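Local coordinates for PA3566 protein (PDB 1X7V) that is of unknown function but adopts the ferredoxin-like fold of the antibiotic biosynthesis monooxygenase family and may therefore have oxidoreductase activity, at residues A20-L23 and E24-L27; A32-R35 and A36-G39; R49-S52 and H53-Y56; A65-E68 and R69-T73; H75-R78 and F79-G82. One frame throughout, in Å; residues are numbered along the deposited sequence.

Contact 1: A20-L23 and E24-L27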
loop_
_atom_site.group_PDB
_atom_site.type_symbol
_atom_site.label_atom_id
_atom_site.label_comp_id
_atom_site.label_asym_id
_atom_site.label_seq_id
_atom_site.Cartn_x
_atom_site.Cartn_y
_atom_site.Cartn_z
ATOM N N ALA A 20 4.486 -3.046 -15.058
ATOM C CA ALA A 20 4.927 -2.076 -14.052
ATOM C C ALA A 20 4.235 -0.730 -14.177
ATOM O O ALA A 20 3.832 -0.142 -13.179
ATOM C CB ALA A 20 6.449 -1.869 -14.077
ATOM N N GLU A 21 4.102 -0.220 -15.394
ATOM C CA GLU A 21 3.517 1.088 -15.550
ATOM C C GLU A 21 2.052 1.119 -15.165
ATOM O O GLU A 21 1.587 2.104 -14.570
ATOM C CB GLU A 21 3.687 1.570 -16.978
ATOM C CG GLU A 21 5.169 1.743 -17.371
ATOM C CD GLU A 21 5.836 3.067 -16.915
ATOM O OE1 GLU A 21 5.648 3.520 -15.742
ATOM O OE2 GLU A 21 6.610 3.640 -17.730
ATOM N N ALA A 22 1.327 0.062 -15.516
ATOM C CA ALA A 22 -0.089 -0.038 -15.198
ATOM C C ALA A 22 -0.258 -0.136 -13.679
ATOM O O ALA A 22 -1.125 0.527 -13.056
ATOM C CB ALA A 22 -0.726 -1.253 -15.882
ATOM N N LEU A 23 0.555 -0.959 -13.053
ATOM C CA LEU A 23 0.470 -1.084 -11.594
ATOM C C LEU A 23 0.818 0.232 -10.818
ATOM O O LEU A 23 0.142 0.598 -9.831
ATOM C CB LEU A 23 1.329 -2.289 -11.139
ATOM C CG LEU A 23 1.359 -2.501 -9.600
ATOM C CD1 LEU A 23 -0.083 -2.721 -9.147
ATOM C CD2 LEU A 23 2.309 -3.622 -9.131
ATOM N N GLU A 24 1.857 0.938 -11.237
ATOM C CA GLU A 24 2.223 2.234 -10.677
ATOM C C GLU A 24 1.061 3.219 -10.768
ATOM O O GLU A 24 0.814 3.927 -9.805
ATOM C CB GLU A 24 3.423 2.819 -11.417
ATOM C CG GLU A 24 3.831 4.239 -10.938
ATOM C CD GLU A 24 5.078 4.769 -11.663
ATOM O OE1 GLU A 24 5.964 3.945 -12.040
ATOM O OE2 GLU A 24 5.182 6.007 -11.824
ATOM N N ARG A 25 0.383 3.266 -11.927
ATOM C CA ARG A 25 -0.787 4.130 -12.144
ATOM C C ARG A 25 -1.823 3.823 -11.078
ATOM O O ARG A 25 -2.342 4.714 -10.441
ATOM C CB ARG A 25 -1.370 3.908 -13.538
ATOM C CG ARG A 25 -2.553 4.734 -13.789
ATOM C CD ARG A 25 -2.924 4.746 -15.234
ATOM N NE ARG A 25 -3.100 3.413 -15.713
ATOM C CZ ARG A 25 -2.438 2.863 -16.735
ATOM N NH1 ARG A 25 -1.562 3.541 -17.501
ATOM N NH2 ARG A 25 -2.707 1.622 -17.017
ATOM N N GLU A 26 -2.083 2.546 -10.861
ATOM C CA GLU A 26 -3.092 2.111 -9.924
ATOM C C GLU A 26 -2.706 2.393 -8.477
ATOM O O GLU A 26 -3.558 2.851 -7.692
ATOM C CB GLU A 26 -3.397 0.626 -10.152
ATOM C CG GLU A 26 -4.063 0.356 -11.508
ATOM C CD GLU A 26 -5.392 1.130 -11.735
ATOM O OE1 GLU A 26 -6.368 0.811 -11.013
ATOM O OE2 GLU A 26 -5.483 2.035 -12.648
ATOM N N LEU A 27 -1.459 2.091 -8.118
ATOM C CA LEU A 27 -0.925 2.365 -6.753
ATOM C C LEU A 27 -0.909 3.860 -6.431
ATOM O O LEU A 27 -1.226 4.290 -5.318
ATOM C CB LEU A 27 0.477 1.756 -6.590
ATOM C CG LEU A 27 0.591 0.253 -6.593
ATOM C CD1 LEU A 27 2.046 -0.233 -6.638
ATOM C CD2 LEU A 27 -0.182 -0.356 -5.359
HETATM O O HOH W 1 6.463 1.909 -13.545
HETATM O O HOH W 2 -3.850 1.025 -14.655
#
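The first two turns of helix 20-36 bring Leu23 against Leu27 on one side and Glu21 against Glu24 on another, a compact case of how an amphipathic helix sorts its side chains. Leu23 and Leu27, one turn apart, lie at an angle to each other, Leu23 CG coming to 3.8 Å from Leu27 CD1. The first torsions differ: Leu23 has CG anti to the backbone N (chi1 178°), whereas Leu27 has CG beside its N, which lays Leu27 CG close over the Leu23 carbonyl oxygen. That same oxygen receives Leu27 N at 2.8 Å, a nearly straight bond of the alpha-helical i to i+4 pattern that also joins Ala20 to Glu24, Glu21 to Arg25 and Ala22 to Glu26. In the alpha-beta plait this leucine pair faces the antiparallel sheet, meeting Ile13 of strand 7-15 and Phe55 of strand 54-61, while Phe79 of helix 74-80 reaches Leu27 as well. On the polar side Glu21 and Glu24 run alongside each other and point the same way, their carboxylate planes turned 52° apart. Their OE1 atoms are 3.7 Å from one another, and a water donating to both, 2.6 Å from Glu24 OE1, probably eases the repulsion; Arg28 forms a salt bridge with the other oxygen of Glu24. A second water gathers three groups, accepting from Arg25 NH2 at 2.7 Å and donating to Ala22 O and Glu26 OE2. The bend at chi3 of Arg25 swings its guanidinium back along the helix until Ala22 CA lies over one face.

Contact 2: A32-R35 and A36-G39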
loop_
_atom_site.group_PDB
_atom_site.type_symbol
_atom_site.label_atom_id
_atom_site.label_comp_id
_atom_site.label_asym_id
_atom_site.label_seq_id
_atom_site.Cartn_x
_atom_site.Cartn_y
_atom_site.Cartn_z
ATOM N N ALA A 32 -3.175 9.867 -2.105
ATOM C CA ALA A 32 -3.789 11.062 -1.550
ATOM C C ALA A 32 -4.993 10.689 -0.674
ATOM O O ALA A 32 -5.097 11.189 0.461
ATOM C CB ALA A 32 -4.198 12.022 -2.636
ATOM N N PRO A 33 -5.902 9.836 -1.169
ATOM C CA PRO A 33 -7.055 9.560 -0.307
ATOM C C PRO A 33 -6.658 8.810 0.961
ATOM O O PRO A 33 -7.292 9.006 2.037
ATOM C CB PRO A 33 -7.997 8.754 -1.195
ATOM C CG PRO A 33 -7.172 8.266 -2.304
ATOM C CD PRO A 33 -6.039 9.183 -2.483
ATOM N N SER A 34 -5.665 7.935 0.868
ATOM C CA SER A 34 -5.235 7.189 2.061
ATOM C C SER A 34 -4.591 8.102 3.103
ATOM O O SER A 34 -4.840 7.969 4.309
ATOM C CB SER A 34 -4.329 6.029 1.699
ATOM O OG SER A 34 -4.975 5.041 0.911
ATOM N N ARG A 35 -3.768 9.049 2.655
ATOM C CA ARG A 35 -3.092 9.975 3.563
ATOM C C ARG A 35 -4.109 10.817 4.379
ATOM O O ARG A 35 -3.835 11.188 5.536
ATOM C CB ARG A 35 -2.192 10.918 2.770
ATOM C CG ARG A 35 -0.873 10.332 2.401
ATOM C CD ARG A 35 -0.111 11.274 1.450
ATOM N NE ARG A 35 1.191 10.690 1.160
ATOM C CZ ARG A 35 2.092 11.248 0.364
ATOM N NH1 ARG A 35 1.853 12.436 -0.163
ATOM N NH2 ARG A 35 3.248 10.646 0.136
ATOM N N ALA A 36 -5.285 11.072 3.787
ATOM C CA ALA A 36 -6.330 11.894 4.387
ATOM C C ALA A 36 -7.096 11.133 5.466
ATOM O O ALA A 36 -7.777 11.750 6.294
ATOM C CB ALA A 36 -7.289 12.381 3.307
ATOM N N GLU A 37 -7.030 9.796 5.434
ATOM C CA GLU A 37 -7.857 8.993 6.348
ATOM C C GLU A 37 -7.498 9.220 7.820
ATOM O O GLU A 37 -6.348 9.371 8.169
ATOM C CB GLU A 37 -7.723 7.516 6.036
ATOM C CG GLU A 37 -8.355 7.092 4.770
ATOM C CD GLU A 37 -8.159 5.590 4.583
ATOM O OE1 GLU A 37 -8.654 4.850 5.480
ATOM O OE2 GLU A 37 -7.509 5.172 3.584
ATOM N N ALA A 38 -8.532 9.213 8.669
ATOM C CA ALA A 38 -8.353 9.220 10.116
ATOM C C ALA A 38 -7.333 8.148 10.499
ATOM O O ALA A 38 -7.392 7.012 9.983
ATOM C CB ALA A 38 -9.654 8.906 10.788
ATOM N N GLY A 39 -6.417 8.499 11.395
ATOM C CA GLY A 39 -5.443 7.579 11.914
ATOM C C GLY A 39 -4.276 7.246 10.988
ATOM O O GLY A 39 -3.461 6.396 11.354
#
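Glu37 folds back over Ser34 where helix 20-36 runs out, and its carboxylate oxygen OE2 rests 3.4 Å from Ser34 CA and 3.7 Å from Ser34 OG. The chain gets there by setting CG beside the backbone N (chi1 -70°) and runs extended beyond it, which brings the carboxylate alongside Ser34, with CG 3.5 Å from Pro33 O. Glu37 N itself donates to Ser34 O at 3.1 Å. The donor stands above the carbonyl plane, 63° out of it, as suits an i to i+3 bond that tightens the backbone at a helix end. One residue earlier the grip is slacker: Ala36 N is shared between Ala32 O and Pro33 O, 3.3 and 3.4 Å away, and both bonds are weak.

The next shell fixes the polar ends. Glu37 OE2 is hydrogen-bonded to His70 ND1 and to His75 NE2, from two different helices, so two histidines hold the carboxylate in place. Ser34 OG turns its bonding the other way, to the carbonyl oxygen of Leu30 in the preceding turn, while its side chain also touches His70 and His75. Arg35 departs from this cluster with an extended chain, its NH2 making a salt bridge to Asp44 and its NE a hydrogen bond to the Tyr43 carbonyl, which ties the helix end to strand 40-47. Further along, the Gly39 backbone is hydrogen-bonded to Arg62. This is the link from the first helix to the second strand of the ferredoxin-like alpha-beta plait.

Contact 3: R49-S52 and H53-Y56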
loop_
_atom_site.group_PDB
_atom_site.type_symbol
_atom_site.label_atom_id
_atom_site.label_comp_id
_atom_site.label_asym_id
_atom_site.label_seq_id
_atom_site.Cartn_x
_atom_site.Cartn_y
_atom_site.Cartn_z
ATOM N N ARG A 49 14.855 0.423 -6.692
ATOM C CA ARG A 49 15.920 1.065 -7.461
ATOM C C ARG A 49 16.385 0.218 -8.647
ATOM O O ARG A 49 16.881 0.757 -9.652
ATOM C CB ARG A 49 17.080 1.369 -6.514
ATOM C CG ARG A 49 18.326 1.881 -7.132
ATOM C CD ARG A 49 19.404 2.168 -6.121
ATOM N NE ARG A 49 20.497 2.901 -6.741
ATOM C CZ ARG A 49 21.392 3.601 -6.080
ATOM N NH1 ARG A 49 21.382 3.605 -4.753
ATOM N NH2 ARG A 49 22.319 4.290 -6.748
ATOM N N HIS A 50 16.268 -1.102 -8.550
ATOM C CA HIS A 50 16.801 -2.001 -9.591
ATOM C C HIS A 50 15.825 -2.818 -10.397
ATOM O O HIS A 50 16.229 -3.361 -11.446
ATOM C CB HIS A 50 17.799 -2.946 -8.961
ATOM C CG HIS A 50 18.989 -2.252 -8.370
ATOM N ND1 HIS A 50 19.891 -1.545 -9.137
ATOM C CD2 HIS A 50 19.447 -2.198 -7.099
ATOM C CE1 HIS A 50 20.841 -1.062 -8.356
ATOM N NE2 HIS A 50 20.593 -1.444 -7.115
ATOM N N ASP A 51 14.578 -2.977 -9.931
ATOM C CA ASP A 51 13.561 -3.741 -10.655
ATOM C C ASP A 51 12.311 -2.881 -10.692
ATOM O O ASP A 51 11.687 -2.663 -9.653
ATOM C CB ASP A 51 13.273 -5.070 -9.952
ATOM C CG ASP A 51 12.230 -5.937 -10.707
ATOM O OD1 ASP A 51 11.624 -5.478 -11.712
ATOM O OD2 ASP A 51 12.026 -7.111 -10.293
ATOM N N SER A 52 11.928 -2.427 -11.890
ATOM C CA SER A 52 10.787 -1.524 -12.059
ATOM C C SER A 52 9.440 -2.157 -11.635
ATOM O O SER A 52 8.496 -1.451 -11.334
ATOM C CB SER A 52 10.698 -1.130 -13.541
ATOM O OG SER A 52 10.454 -2.296 -14.309
ATOM N N HIS A 53 9.376 -3.485 -11.608
ATOM C CA HIS A 53 8.177 -4.214 -11.204
ATOM C C HIS A 53 7.898 -4.270 -9.717
ATOM O O HIS A 53 6.820 -4.755 -9.335
ATOM C CB HIS A 53 8.287 -5.634 -11.728
ATOM C CG HIS A 53 8.402 -5.706 -13.216
ATOM N ND1 HIS A 53 7.301 -5.771 -14.036
ATOM C CD2 HIS A 53 9.476 -5.674 -14.023
ATOM C CE1 HIS A 53 7.694 -5.781 -15.301
ATOM N NE2 HIS A 53 9.015 -5.720 -15.321
ATOM N N LEU A 54 8.820 -3.758 -8.900
ATOM C CA LEU A 54 8.719 -3.836 -7.427
ATOM C C LEU A 54 8.448 -2.472 -6.833
ATOM O O LEU A 54 9.155 -1.506 -7.118
ATOM C CB LEU A 54 9.986 -4.351 -6.806
ATOM C CG LEU A 54 10.081 -5.849 -6.611
ATOM C CD1 LEU A 54 11.509 -6.208 -6.301
ATOM C CD2 LEU A 54 9.112 -6.222 -5.468
ATOM N N PHE A 55 7.378 -2.417 -6.048
ATOM C CA PHE A 55 6.894 -1.215 -5.369
ATOM C C PHE A 55 6.714 -1.527 -3.907
ATOM O O PHE A 55 6.499 -2.688 -3.542
ATOM C CB PHE A 55 5.546 -0.766 -5.909
ATOM C CG PHE A 55 5.547 -0.491 -7.388
ATOM C CD1 PHE A 55 5.359 -1.505 -8.306
ATOM C CD2 PHE A 55 5.846 0.756 -7.849
ATOM C CE1 PHE A 55 5.433 -1.218 -9.672
ATOM C CE2 PHE A 55 5.899 1.012 -9.128
ATOM C CZ PHE A 55 5.689 0.001 -10.052
ATOM N N TYR A 56 6.790 -0.476 -3.099
ATOM C CA TYR A 56 6.713 -0.608 -1.632
ATOM C C TYR A 56 5.824 0.465 -1.123
ATOM O O TYR A 56 6.080 1.645 -1.407
ATOM C CB TYR A 56 8.099 -0.426 -0.986
ATOM C CG TYR A 56 9.162 -1.321 -1.530
ATOM C CD1 TYR A 56 9.901 -0.960 -2.671
ATOM C CD2 TYR A 56 9.437 -2.548 -0.952
ATOM C CE1 TYR A 56 10.920 -1.784 -3.196
ATOM C CE2 TYR A 56 10.450 -3.378 -1.470
ATOM C CZ TYR A 56 11.171 -2.992 -2.608
ATOM O OH TYR A 56 12.169 -3.801 -3.138
#
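Asp51 to Leu54 form a type I beta turn, closed by Leu54 N donating to Asp51 O at 3.2 Å from above the carbonyl plane. The Asp51 side chain adds a second bond to the turn: OD1 accepts His53 N at 3.0 Å, met 52° out of the carboxylate plane, which makes this an Asx turn overlapping the beta turn. Swinging CG anti to the backbone N (chi1 -178°) is what carries the carboxylate forward over the turn. There OD1 also sits at the edge of the His53 imidazole and in its plane, 3.2 Å from CD2, while carboxylate and ring planes are 69° apart. Its second oxygen, OD2, lies across from Leu54 CD1 at 4.1 Å, the two side chains nearly perpendicular. Ser52 OG approaches the imidazole obliquely, 3.5 Å from His53 CD2. Ser52 O, for its part, comes to 3.4 Å from Phe55 CZ, and Gln47 NE2 donates to that same carbonyl. The turn belongs to the hairpin connection between strands 40-47 and 54-61; His53 and Phe55 pair by backbone bonds with Ala15 and Ile13 of strand 7-15, and Phe55 packs against Leu23, Glu24 and Leu27 of helix 20-36.

Contact 4: A65-E68 and R69-T73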
loop_
_atom_site.group_PDB
_atom_site.type_symbol
_atom_site.label_atom_id
_atom_site.label_comp_id
_atom_site.label_asym_id
_atom_site.label_seq_id
_atom_site.Cartn_x
_atom_site.Cartn_y
_atom_site.Cartn_z
ATOM N N ALA A 65 -7.879 -0.568 14.274
ATOM C CA ALA A 65 -9.192 -0.093 13.838
ATOM C C ALA A 65 -9.046 0.877 12.675
ATOM O O ALA A 65 -9.847 0.843 11.740
ATOM C CB ALA A 65 -9.925 0.544 14.938
ATOM N N ALA A 66 -8.008 1.707 12.722
ATOM C CA ALA A 66 -7.741 2.628 11.607
ATOM C C ALA A 66 -7.382 1.872 10.341
ATOM O O ALA A 66 -7.927 2.154 9.266
ATOM C CB ALA A 66 -6.677 3.644 11.982
ATOM N N LEU A 67 -6.521 0.864 10.458
ATOM C CA LEU A 67 -6.198 -0.000 9.313
ATOM C C LEU A 67 -7.428 -0.732 8.772
ATOM O O LEU A 67 -7.612 -0.858 7.556
ATOM C CB LEU A 67 -5.113 -1.010 9.687
ATOM C CG LEU A 67 -4.731 -2.088 8.665
ATOM C CD1 LEU A 67 -4.412 -1.431 7.353
ATOM C CD2 LEU A 67 -3.582 -2.981 9.142
ATOM N N GLU A 68 -8.253 -1.237 9.667
ATOM C CA GLU A 68 -9.487 -1.946 9.283
ATOM C C GLU A 68 -10.444 -1.033 8.510
ATOM O O GLU A 68 -10.941 -1.377 7.455
ATOM C CB GLU A 68 -10.127 -2.587 10.520
ATOM C CG GLU A 68 -9.830 -4.151 10.722
ATOM C CD GLU A 68 -8.374 -4.653 11.104
ATOM O OE1 GLU A 68 -8.296 -5.464 12.069
ATOM O OE2 GLU A 68 -7.333 -4.356 10.430
ATOM N N ARG A 69 -10.621 0.184 8.991
ATOM C CA ARG A 69 -11.386 1.189 8.242
ATOM C C ARG A 69 -10.793 1.487 6.828
ATOM O O ARG A 69 -11.503 1.598 5.835
ATOM C CB ARG A 69 -11.439 2.458 9.084
ATOM C CG ARG A 69 -12.273 2.391 10.330
ATOM C CD ARG A 69 -12.588 3.807 10.841
ATOM N NE ARG A 69 -11.373 4.573 11.116
ATOM C CZ ARG A 69 -10.720 4.557 12.278
ATOM N NH1 ARG A 69 -11.154 3.791 13.284
ATOM N NH2 ARG A 69 -9.600 5.284 12.425
ATOM N N HIS A 70 -9.487 1.639 6.732
ATOM C CA HIS A 70 -8.833 1.809 5.437
ATOM C C HIS A 70 -9.273 0.785 4.378
ATOM O O HIS A 70 -9.540 1.137 3.222
ATOM C CB HIS A 70 -7.316 1.807 5.641
ATOM C CG HIS A 70 -6.507 1.777 4.381
ATOM N ND1 HIS A 70 -6.514 2.799 3.451
ATOM C CD2 HIS A 70 -5.631 0.852 3.920
ATOM C CE1 HIS A 70 -5.676 2.497 2.473
ATOM N NE2 HIS A 70 -5.142 1.311 2.725
ATOM N N GLN A 71 -9.450 -0.460 4.783
ATOM C CA GLN A 71 -9.819 -1.507 3.809
ATOM C C GLN A 71 -11.277 -1.543 3.390
ATOM O O GLN A 71 -11.676 -2.275 2.435
ATOM C CB GLN A 71 -9.442 -2.855 4.355
ATOM C CG GLN A 71 -7.978 -2.975 4.545
ATOM C CD GLN A 71 -7.674 -4.238 5.209
ATOM O OE1 GLN A 71 -7.783 -5.319 4.560
ATOM N NE2 GLN A 71 -7.315 -4.174 6.512
ATOM N N ASN A 72 -12.089 -0.758 4.086
ATOM C CA ASN A 72 -13.464 -0.624 3.705
ATOM C C ASN A 72 -13.716 0.603 2.869
ATOM O O ASN A 72 -14.832 0.839 2.482
ATOM C CB ASN A 72 -14.314 -0.668 4.947
ATOM C CG ASN A 72 -14.317 -2.059 5.551
ATOM O OD1 ASN A 72 -15.270 -2.799 5.368
ATOM N ND2 ASN A 72 -13.207 -2.463 6.160
ATOM N N THR A 73 -12.658 1.362 2.565
ATOM C CA THR A 73 -12.825 2.593 1.816
ATOM C C THR A 73 -13.033 2.254 0.372
ATOM O O THR A 73 -12.618 1.196 -0.089
ATOM C CB THR A 73 -11.606 3.571 1.958
ATOM O OG1 THR A 73 -10.418 2.937 1.474
ATOM C CG2 THR A 73 -11.400 3.965 3.397
HETATM O O HOH W 3 -9.041 4.934 9.004
#
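Arg69 curls back along helix 64-71 and lays one face of its guanidinium over the preceding turn, with Ala66 CA 3.3 Å above the plane and Ala65 O on the same face, both toward the rim. The bend at chi3 (-58°) produces this return and brings NH2 to 3.4 Å from Ala66 CB. A water donating to Ala66 O accepts a weak bond from Arg69 NE. Gln71 and Glu68 instead run side by side in the same direction, their amide and carboxylate planes almost perpendicular at 89°, while Gln71 NE2 reaches Leu67 O only weakly at 3.5 Å. Asn72 holds the helix end more firmly: ND2 gives Glu68 O a 2.8 Å bond that lies close to the amide plane, where Asn72 N, which bonds to Arg69 O instead, would donate in a continuing alpha-helix. Thr73 OG1, in turn, donates to His70 O at 2.7 Å in the carbonyl plane, joining Thr73 N on that oxygen, and as N-cap it receives Phe76 N of the following helix. The buried His70 ring, hydrogen-bonded to Glu37 through ND1, meets the rings of Trp61, Tyr43 and Phe76, and Leu67 packs on Leu7 and Leu9 of strand 7-15 and on Trp61 of strand 54-61.

Contact 5: H75-R78 and F79-G82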
loop_
_atom_site.group_PDB
_atom_site.type_symbol
_atom_site.label_atom_id
_atom_site.label_comp_id
_atom_site.label_asym_id
_atom_site.label_seq_id
_atom_site.Cartn_x
_atom_site.Cartn_y
_atom_site.Cartn_z
ATOM N N HIS A 75 -11.606 3.959 -2.237
ATOM C CA HIS A 75 -10.306 3.928 -2.919
ATOM C C HIS A 75 -9.599 2.593 -2.772
ATOM O O HIS A 75 -9.088 2.034 -3.760
ATOM C CB HIS A 75 -9.391 5.137 -2.550
ATOM C CG HIS A 75 -9.102 5.283 -1.089
ATOM N ND1 HIS A 75 -9.998 5.843 -0.206
ATOM C CD2 HIS A 75 -7.987 4.999 -0.373
ATOM C CE1 HIS A 75 -9.464 5.847 1.012
ATOM N NE2 HIS A 75 -8.249 5.328 0.939
ATOM N N PHE A 76 -9.600 2.042 -1.570
ATOM C CA PHE A 76 -8.944 0.797 -1.356
ATOM C C PHE A 76 -9.633 -0.338 -2.129
ATOM O O PHE A 76 -8.971 -1.207 -2.734
ATOM C CB PHE A 76 -8.939 0.444 0.122
ATOM C CG PHE A 76 -8.270 -0.870 0.407
ATOM C CD1 PHE A 76 -6.903 -0.929 0.587
ATOM C CD2 PHE A 76 -9.017 -2.050 0.437
ATOM C CE1 PHE A 76 -6.256 -2.146 0.848
ATOM C CE2 PHE A 76 -8.376 -3.288 0.672
ATOM C CZ PHE A 76 -7.009 -3.327 0.864
ATOM N N LEU A 77 -10.957 -0.362 -2.091
ATOM C CA LEU A 77 -11.681 -1.416 -2.814
ATOM C C LEU A 77 -11.601 -1.248 -4.329
ATOM O O LEU A 77 -11.574 -2.243 -5.040
ATOM C CB LEU A 77 -13.110 -1.524 -2.344
ATOM C CG LEU A 77 -13.253 -2.026 -0.909
ATOM C CD1 LEU A 77 -14.707 -1.969 -0.495
ATOM C CD2 LEU A 77 -12.683 -3.437 -0.673
ATOM N N ARG A 78 -11.510 -0.013 -4.823
ATOM C CA ARG A 78 -11.262 0.209 -6.256
ATOM C C ARG A 78 -9.925 -0.369 -6.759
ATOM O O ARG A 78 -9.825 -0.819 -7.924
ATOM C CB ARG A 78 -11.350 1.686 -6.628
ATOM C CG ARG A 78 -12.777 2.187 -6.779
ATOM C CD ARG A 78 -12.804 3.560 -7.441
ATOM N NE ARG A 78 -12.077 4.540 -6.623
ATOM C CZ ARG A 78 -12.635 5.527 -5.916
ATOM N NH1 ARG A 78 -13.957 5.752 -5.933
ATOM N NH2 ARG A 78 -11.858 6.321 -5.199
ATOM N N PHE A 79 -8.920 -0.377 -5.890
ATOM C CA PHE A 79 -7.649 -0.973 -6.239
ATOM C C PHE A 79 -7.830 -2.501 -6.412
ATOM O O PHE A 79 -7.329 -3.112 -7.391
ATOM C CB PHE A 79 -6.580 -0.661 -5.207
ATOM C CG PHE A 79 -5.328 -1.377 -5.475
ATOM C CD1 PHE A 79 -4.444 -0.884 -6.415
ATOM C CD2 PHE A 79 -5.082 -2.619 -4.896
ATOM C CE1 PHE A 79 -3.286 -1.570 -6.732
ATOM C CE2 PHE A 79 -3.935 -3.318 -5.213
ATOM C CZ PHE A 79 -3.020 -2.780 -6.138
ATOM N N SER A 80 -8.614 -3.079 -5.501
ATOM C CA SER A 80 -8.946 -4.499 -5.524
ATOM C C SER A 80 -9.728 -4.905 -6.761
ATOM O O SER A 80 -9.616 -6.058 -7.197
ATOM C CB SER A 80 -9.782 -4.871 -4.284
ATOM O OG SER A 80 -9.251 -4.267 -3.119
ATOM N N ARG A 81 -10.506 -3.987 -7.320
ATOM C CA ARG A 81 -11.451 -4.302 -8.394
ATOM C C ARG A 81 -10.842 -4.273 -9.784
ATOM O O ARG A 81 -10.859 -3.260 -10.487
ATOM C CB ARG A 81 -12.668 -3.371 -8.359
ATOM C CG ARG A 81 -13.557 -3.714 -7.262
ATOM C CD ARG A 81 -14.587 -2.646 -7.015
ATOM N NE ARG A 81 -15.361 -2.361 -8.218
ATOM C CZ ARG A 81 -16.208 -1.338 -8.316
ATOM N NH1 ARG A 81 -16.377 -0.503 -7.286
ATOM N NH2 ARG A 81 -16.870 -1.136 -9.451
ATOM N N GLY A 82 -10.340 -5.424 -10.184
ATOM C CA GLY A 82 -9.969 -5.642 -11.554
ATOM C C GLY A 82 -8.474 -5.730 -11.746
ATOM O O GLY A 82 -8.036 -6.050 -12.835
#
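Ser80 and Phe76, one turn apart on helix 74-80, are linked by a side-chain-to-backbone hydrogen bond. Ser80 OG sits beside its own backbone N (chi1 -43°) and donates to Phe76 O at 3.1 Å, tilted 27° from the carbonyl plane. Ser80 N adds a longer, weak bond to the same oxygen at 3.4 Å, and Phe79 N another weak one, so Phe76 O is approached by three donors. The firmer backbone link is Phe79 N to His75 O at 3.2 Å. Ser80 OG also comes obliquely toward the Phe76 ring, 4.0 Å from CE2.

In the alpha-beta plait this short helix packs beside helix 20-36: Phe79, its CG anti to the backbone N (chi1 174°), projects onto Leu27 and Leu30, and His75, whose polar partner is Glu37, lies on Pro33 and Ser34.

Toward solvent the packing gives way to lighter contacts. Arg81 rests CG 3.3 Å from Leu77 O before the rest of its chain leads off, and the two bonds from Arg81 N, to Leu77 O and to Arg78 O, are both weak. Arg78 bends at chi3 so that one face of its guanidinium passes over His75 N, and it forms a long, weak ion pair with Glu74. At Arg81 the backbone leaves the helix through an inverse gamma turn, with Gly82 N donating weakly to Ser80 O at 3.1 Å.

Contacts 2, 4 and 5 share one polar junction: Glu37 OE2 lies 2.6 Å from His70 ND1 and 2.8 Å from His75 NE2, probably hydrogen-bonded to both, so a carboxylate just beyond helix 20-36 ties together helices 64-71 and 74-80. Contacts 4 and 5 are consecutive in the chain, with centres 13 Å apart, and meet where His70 O comes to 3.2 Å from Phe76 CB. Contact 1 belongs to an apolar layer instead: Leu27 CD1 is 3.6 Å from Phe55 CG of contact 3 and Leu27 CD2 is 3.6 Å from Phe79 CE1 of contact 5. Contacts 3 and 4 do not touch, their centres about 26 Å apart across the chain's centre.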